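Local coordinates for ESX-5 secretion system protein EccC5 (Mycobacterium tuberculosis, PDB 6J18) that binds and hydrolyses ATP as a membrane component of the ESX-5 type VII system, which secretes EsxN, PE_PGRS and PPE proteins, and is represented by its C-terminal FtsK-type domain, at residues Q212-P215 and P221-K224; V239-T244 and R258-A263. All blocks are in the same frame, centred on the assembly; numbering follows the deposited sequence.

Contact 1 of 2, residues Q212-P215 and P221-K224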
loop_
_atom_site.group_PDB
_atom_site.type_symbol
_atom_site.label_atom_id
_atom_site.label_comp_id
_atom_site.label_asym_id
_atom_site.label_seq_id
_atom_site.Cartn_x
_atom_site.Cartn_y
_atom_site.Cartn_z
ATOM N N GLN A 212 7.056 -6.582 10.495
ATOM C CA GLN A 212 7.283 -7.397 11.687
ATOM C C GLN A 212 8.660 -7.141 12.295
ATOM O O GLN A 212 8.901 -7.456 13.460
ATOM C CB GLN A 212 7.128 -8.887 11.366
ATOM C CG GLN A 212 8.218 -9.466 10.472
ATOM C CD GLN A 212 7.960 -9.232 8.995
ATOM O OE1 GLN A 212 6.920 -8.697 8.611
ATOM N NE2 GLN A 212 8.908 -9.637 8.158
ATOM N N GLN A 213 9.561 -6.568 11.503
ATOM C CA GLN A 213 10.916 -6.295 11.963
ATOM C C GLN A 213 10.986 -5.032 12.813
ATOM O O GLN A 213 11.972 -4.798 13.510
ATOM C CB GLN A 213 11.865 -6.175 10.773
ATOM C CG GLN A 213 12.100 -7.480 10.040
ATOM C CD GLN A 213 13.300 -7.412 9.124
ATOM O OE1 GLN A 213 14.015 -6.411 9.097
ATOM N NE2 GLN A 213 13.530 -8.477 8.366
ATOM N N LEU A 214 9.938 -4.218 12.748
ATOM C CA LEU A 214 9.874 -2.992 13.534
ATOM C C LEU A 214 9.415 -3.279 14.960
ATOM O O LEU A 214 8.685 -4.241 15.196
ATOM C CB LEU A 214 8.935 -1.981 12.872
ATOM C CG LEU A 214 9.243 -1.595 11.426
ATOM C CD1 LEU A 214 8.153 -0.692 10.873
ATOM C CD2 LEU A 214 10.601 -0.917 11.335
ATOM N N PRO A 215 9.852 -2.450 15.920
ATOM C CA PRO A 215 9.363 -2.584 17.297
ATOM C C PRO A 215 7.872 -2.273 17.395
ATOM O O PRO A 215 7.408 -1.325 16.765
ATOM C CB PRO A 215 10.191 -1.551 18.072
ATOM C CG PRO A 215 11.381 -1.275 17.208
ATOM C CD PRO A 215 10.896 -1.419 15.802
ATOM N N PRO A 221 8.027 3.194 15.405
ATOM C CA PRO A 221 8.437 4.426 14.724
ATOM C C PRO A 221 7.319 4.990 13.860
ATOM O O PRO A 221 7.358 6.159 13.476
ATOM C CB PRO A 221 9.624 3.977 13.855
ATOM C CG PRO A 221 9.983 2.598 14.332
ATOM C CD PRO A 221 8.733 2.014 14.884
ATOM N N LEU A 222 6.326 4.156 13.570
ATOM C CA LEU A 222 5.234 4.528 12.681
ATOM C C LEU A 222 4.097 5.230 13.420
ATOM O O LEU A 222 3.066 5.539 12.824
ATOM C CB LEU A 222 4.693 3.286 11.969
ATOM C CG LEU A 222 5.691 2.463 11.149
ATOM C CD1 LEU A 222 4.977 1.339 10.415
ATOM C CD2 LEU A 222 6.455 3.344 10.174
ATOM N N HIS A 223 4.286 5.485 14.711
ATOM C CA HIS A 223 3.208 6.018 15.541
ATOM C C HIS A 223 2.818 7.444 15.151
ATOM O O HIS A 223 1.705 7.886 15.436
ATOM C CB HIS A 223 3.595 5.970 17.023
ATOM C CG HIS A 223 4.520 7.068 17.449
ATOM N ND1 HIS A 223 5.887 6.991 17.300
ATOM C CD2 HIS A 223 4.271 8.267 18.029
ATOM C CE1 HIS A 223 6.442 8.097 17.764
ATOM N NE2 HIS A 223 5.484 8.887 18.212
ATOM N N LYS A 224 3.727 8.158 14.493
ATOM C CA LYS A 224 3.468 9.541 14.101
ATOM C C LYS A 224 2.575 9.651 12.864
ATOM O O LYS A 224 2.033 10.718 12.578
ATOM C CB LYS A 224 4.783 10.284 13.852
ATOM C CG LYS A 224 5.490 10.746 15.118
ATOM C CD LYS A 224 6.667 11.653 14.792
ATOM C CE LYS A 224 7.376 12.123 16.054
ATOM N NZ LYS A 224 8.658 12.820 15.749
#
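Leu214 and Pro215 meet Pro221 and Leu222 where the loop after strand 203-208, which by sequence and position corresponds to the Walker B strand of P-loop ATPases, turns back on itself. The contact is wholly apolar and is built from two pairs. In the first, the CD1 methyl of Leu214 approaches the CD1 methyl of Leu222 to 3.8 Å, and the two side chains cross at nearly a right angle. Both leucines set CG opposite the carbonyl carbon (chi1 -56° in Leu214); an extended second torsion carries CD1 of each outward, and Leu214 CD1 comes in alongside the CG-CD1 bond of Leu222. Leu214 CD1 also lies 4.0 Å from Leu222 CG. In the second pair Pro215 CD and Pro221 CD come within 4.2 Å, the two side chains again crossing at about a right angle. Pro221 CD is shared further: Leu214 CB touches it at the margin of contact, at 4.5 Å.

Beyond this shell, the 221-224 segment is backed by helix 165-180, where Pro221 rests on Leu165 and Val168 while Leu222 reaches Met172. Ile211 also packs against Leu222. His223 ties the segment to the residues just before it: its ring meets Phe218 edge-to-face and its ND1 is hydrogen-bonded to Ser220 O. On the proline side, the carbonyl oxygen Pro215 O approaches Pro221 CD to 4.1 Å.

Contact 2 of 2, residues V239-T244 and R258-A263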
loop_
_atom_site.group_PDB
_atom_site.type_symbol
_atom_site.label_atom_id
_atom_site.label_comp_id
_atom_site.label_asym_id
_atom_site.label_seq_id
_atom_site.Cartn_x
_atom_site.Cartn_y
_atom_site.Cartn_z
ATOM N N VAL A 239 -1.272 4.220 2.744
ATOM C CA VAL A 239 -0.407 3.331 3.509
ATOM C C VAL A 239 -0.529 1.894 3.010
ATOM O O VAL A 239 -1.602 1.294 3.069
ATOM C CB VAL A 239 -0.731 3.380 5.012
ATOM C CG1 VAL A 239 0.220 2.485 5.785
ATOM C CG2 VAL A 239 -0.651 4.813 5.525
ATOM N N ILE A 240 0.579 1.354 2.513
ATOM C CA ILE A 240 0.604 -0.001 1.975
ATOM C C ILE A 240 1.676 -0.820 2.694
ATOM O O ILE A 240 2.869 -0.541 2.569
ATOM C CB ILE A 240 0.865 0.003 0.459
ATOM C CG1 ILE A 240 -0.150 0.905 -0.248
ATOM C CG2 ILE A 240 0.780 -1.405 -0.096
ATOM C CD1 ILE A 240 0.105 1.077 -1.728
ATOM N N VAL A 241 1.241 -1.825 3.451
ATOM C CA VAL A 241 2.124 -2.546 4.367
ATOM C C VAL A 241 2.038 -4.064 4.198
ATOM O O VAL A 241 0.963 -4.608 3.944
ATOM C CB VAL A 241 1.792 -2.184 5.840
ATOM C CG1 VAL A 241 2.696 -2.927 6.806
ATOM C CG2 VAL A 241 1.907 -0.686 6.062
ATOM N N THR A 242 3.175 -4.743 4.334
ATOM C CA THR A 242 3.197 -6.202 4.364
ATOM C C THR A 242 3.734 -6.722 5.694
ATOM O O THR A 242 4.526 -6.055 6.362
ATOM C CB THR A 242 4.053 -6.791 3.227
ATOM O OG1 THR A 242 5.440 -6.550 3.493
ATOM C CG2 THR A 242 3.669 -6.179 1.890
ATOM N N ARG A 243 3.297 -7.920 6.071
ATOM C CA ARG A 243 3.800 -8.579 7.271
ATOM C C ARG A 243 3.761 -10.091 7.103
ATOM O O ARG A 243 2.835 -10.629 6.500
ATOM C CB ARG A 243 2.985 -8.176 8.501
ATOM C CG ARG A 243 3.578 -8.669 9.815
ATOM C CD ARG A 243 2.566 -8.617 10.948
ATOM N NE ARG A 243 3.181 -8.919 12.238
ATOM C CZ ARG A 243 3.469 -10.145 12.666
ATOM N NH1 ARG A 243 3.203 -11.198 11.904
ATOM N NH2 ARG A 243 4.029 -10.318 13.856
ATOM N N THR A 244 4.772 -10.773 7.634
ATOM C CA THR A 244 4.767 -12.231 7.662
ATOM C C THR A 244 3.583 -12.725 8.492
ATOM O O THR A 244 3.171 -12.071 9.450
ATOM C CB THR A 244 6.079 -12.796 8.230
ATOM O OG1 THR A 244 6.411 -12.112 9.444
ATOM C CG2 THR A 244 7.210 -12.608 7.230
ATOM N N ARG A 258 -3.354 -1.784 13.677
ATOM C CA ARG A 258 -4.625 -1.591 14.365
ATOM C C ARG A 258 -5.429 -0.461 13.733
ATOM O O ARG A 258 -6.640 -0.570 13.552
ATOM C CB ARG A 258 -4.386 -1.298 15.847
ATOM C CG ARG A 258 -5.637 -0.895 16.615
ATOM C CD ARG A 258 -5.360 -0.583 18.090
ATOM N NE ARG A 258 -3.942 -0.399 18.399
ATOM C CZ ARG A 258 -3.135 -1.355 18.857
ATOM N NH1 ARG A 258 -3.606 -2.570 19.092
ATOM N NH2 ARG A 258 -1.859 -1.085 19.099
ATOM N N ALA A 259 -4.741 0.626 13.401
ATOM C CA ALA A 259 -5.381 1.777 12.777
ATOM C C ALA A 259 -5.899 1.421 11.387
ATOM O O ALA A 259 -6.961 1.885 10.973
ATOM C CB ALA A 259 -4.412 2.948 12.698
ATOM N N LEU A 260 -5.145 0.593 10.672
ATOM C CA LEU A 260 -5.547 0.164 9.340
ATOM C C LEU A 260 -6.766 -0.754 9.408
ATOM O O LEU A 260 -7.637 -0.704 8.541
ATOM C CB LEU A 260 -4.386 -0.534 8.628
ATOM C CG LEU A 260 -3.263 0.394 8.155
ATOM C CD1 LEU A 260 -2.098 -0.400 7.586
ATOM C CD2 LEU A 260 -3.785 1.395 7.133
ATOM N N HIS A 261 -6.828 -1.588 10.443
ATOM C CA HIS A 261 -7.976 -2.466 10.636
ATOM C C HIS A 261 -9.206 -1.652 11.027
ATOM O O HIS A 261 -10.318 -1.944 10.590
ATOM C CB HIS A 261 -7.680 -3.526 11.700
ATOM C CG HIS A 261 -8.798 -4.500 11.909
ATOM N ND1 HIS A 261 -9.790 -4.709 10.973
ATOM C CD2 HIS A 261 -9.087 -5.319 12.948
ATOM C CE1 HIS A 261 -10.638 -5.614 11.426
ATOM N NE2 HIS A 261 -10.234 -6.001 12.623
ATOM N N GLN A 262 -8.996 -0.629 11.849
ATOM C CA GLN A 262 -10.081 0.250 12.267
ATOM C C GLN A 262 -10.623 1.050 11.087
ATOM O O GLN A 262 -11.795 1.422 11.063
ATOM C CB GLN A 262 -9.611 1.197 13.374
ATOM C CG GLN A 262 -9.770 0.638 14.779
ATOM C CD GLN A 262 -9.199 1.559 15.839
ATOM O OE1 GLN A 262 -8.724 2.654 15.537
ATOM N NE2 GLN A 262 -9.245 1.119 17.091
ATOM N N ALA A 263 -9.763 1.309 10.109
ATOM C CA ALA A 263 -10.165 2.024 8.902
ATOM C C ALA A 263 -10.708 1.060 7.850
ATOM O O ALA A 263 -11.000 1.461 6.723
ATOM C CB ALA A 263 -8.995 2.817 8.342
#
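Leu260 reaches from helix 255-262 onto two valines of strand 237-244, in a small, buried and purely apolar contact. The bond from its CA to its CB points toward the strand, but Leu260 CB remains 6.2 Å from Val239 CG1, the nearest valine side-chain atom, and serves as a stem. CG, set opposite the carbonyl carbon (chi1 -73°), brings the branch closer, and the two methyl groups do the touching. Leu260 CD1 lies 4.1 Å from Val239 CG1 and 4.3 Å from Val241 CG2, bridging two residues on the same side of the strand. Leu260 CD2 approaches Val239 and not Val241, lying 4.4 Å from Val239 CG1. The side chain of Leu260 meets that of Val239 at an oblique angle.

The two valine methyls lie side by side. In Val239 the methyl CG1 stands opposite the backbone N (chi1 -178°), which sets it along the strand on the Val241 side, where Val239 CG1 and Val241 CG2 pack 3.6 Å apart. Leu260 CD1 settles over this pair of methyls. Met256, one turn earlier on the helix, also packs on Val239, while Leu260 extends its own contact to Met97 of the adjacent strand 96-100, so the helix spans more than one strand.

Ile240 points the other way, onto Leu110 and Ile113 of helix 106-120, which begins within the predicted ATP-binding loop. Strand 237-244 is therefore covered by helices on both faces. With parallel strands 203-208 and 96-100 hydrogen-bonded at its two edges, it forms part of the central sheet of the alpha/beta/alpha sandwich of P-loop ATPases, and helix 255-262 belongs to the beta-alpha-beta crossover from strand 237-244 to strand 267-269.

Overall arrangement
From the N terminus, the chain passes the predicted ATP-binding loop before reaching strand 203-208. Contact 1 then closes a short loop with five residues between its segments, lodged against helix 165-180 at the periphery of the domain. Helix 232-235 leads on to strand 237-244, where contact 2 closes a longer excursion of 13 intervening residues deep in the core. The two loops follow in series, neither nesting nor crossing, with centres 12 Å apart. They are joined directly: Gln212 OE1 lies 3.1 Å from Thr244 N, a probable hydrogen bond linking the loop after strand 203-208 to the end region of the neighbouring parallel strand.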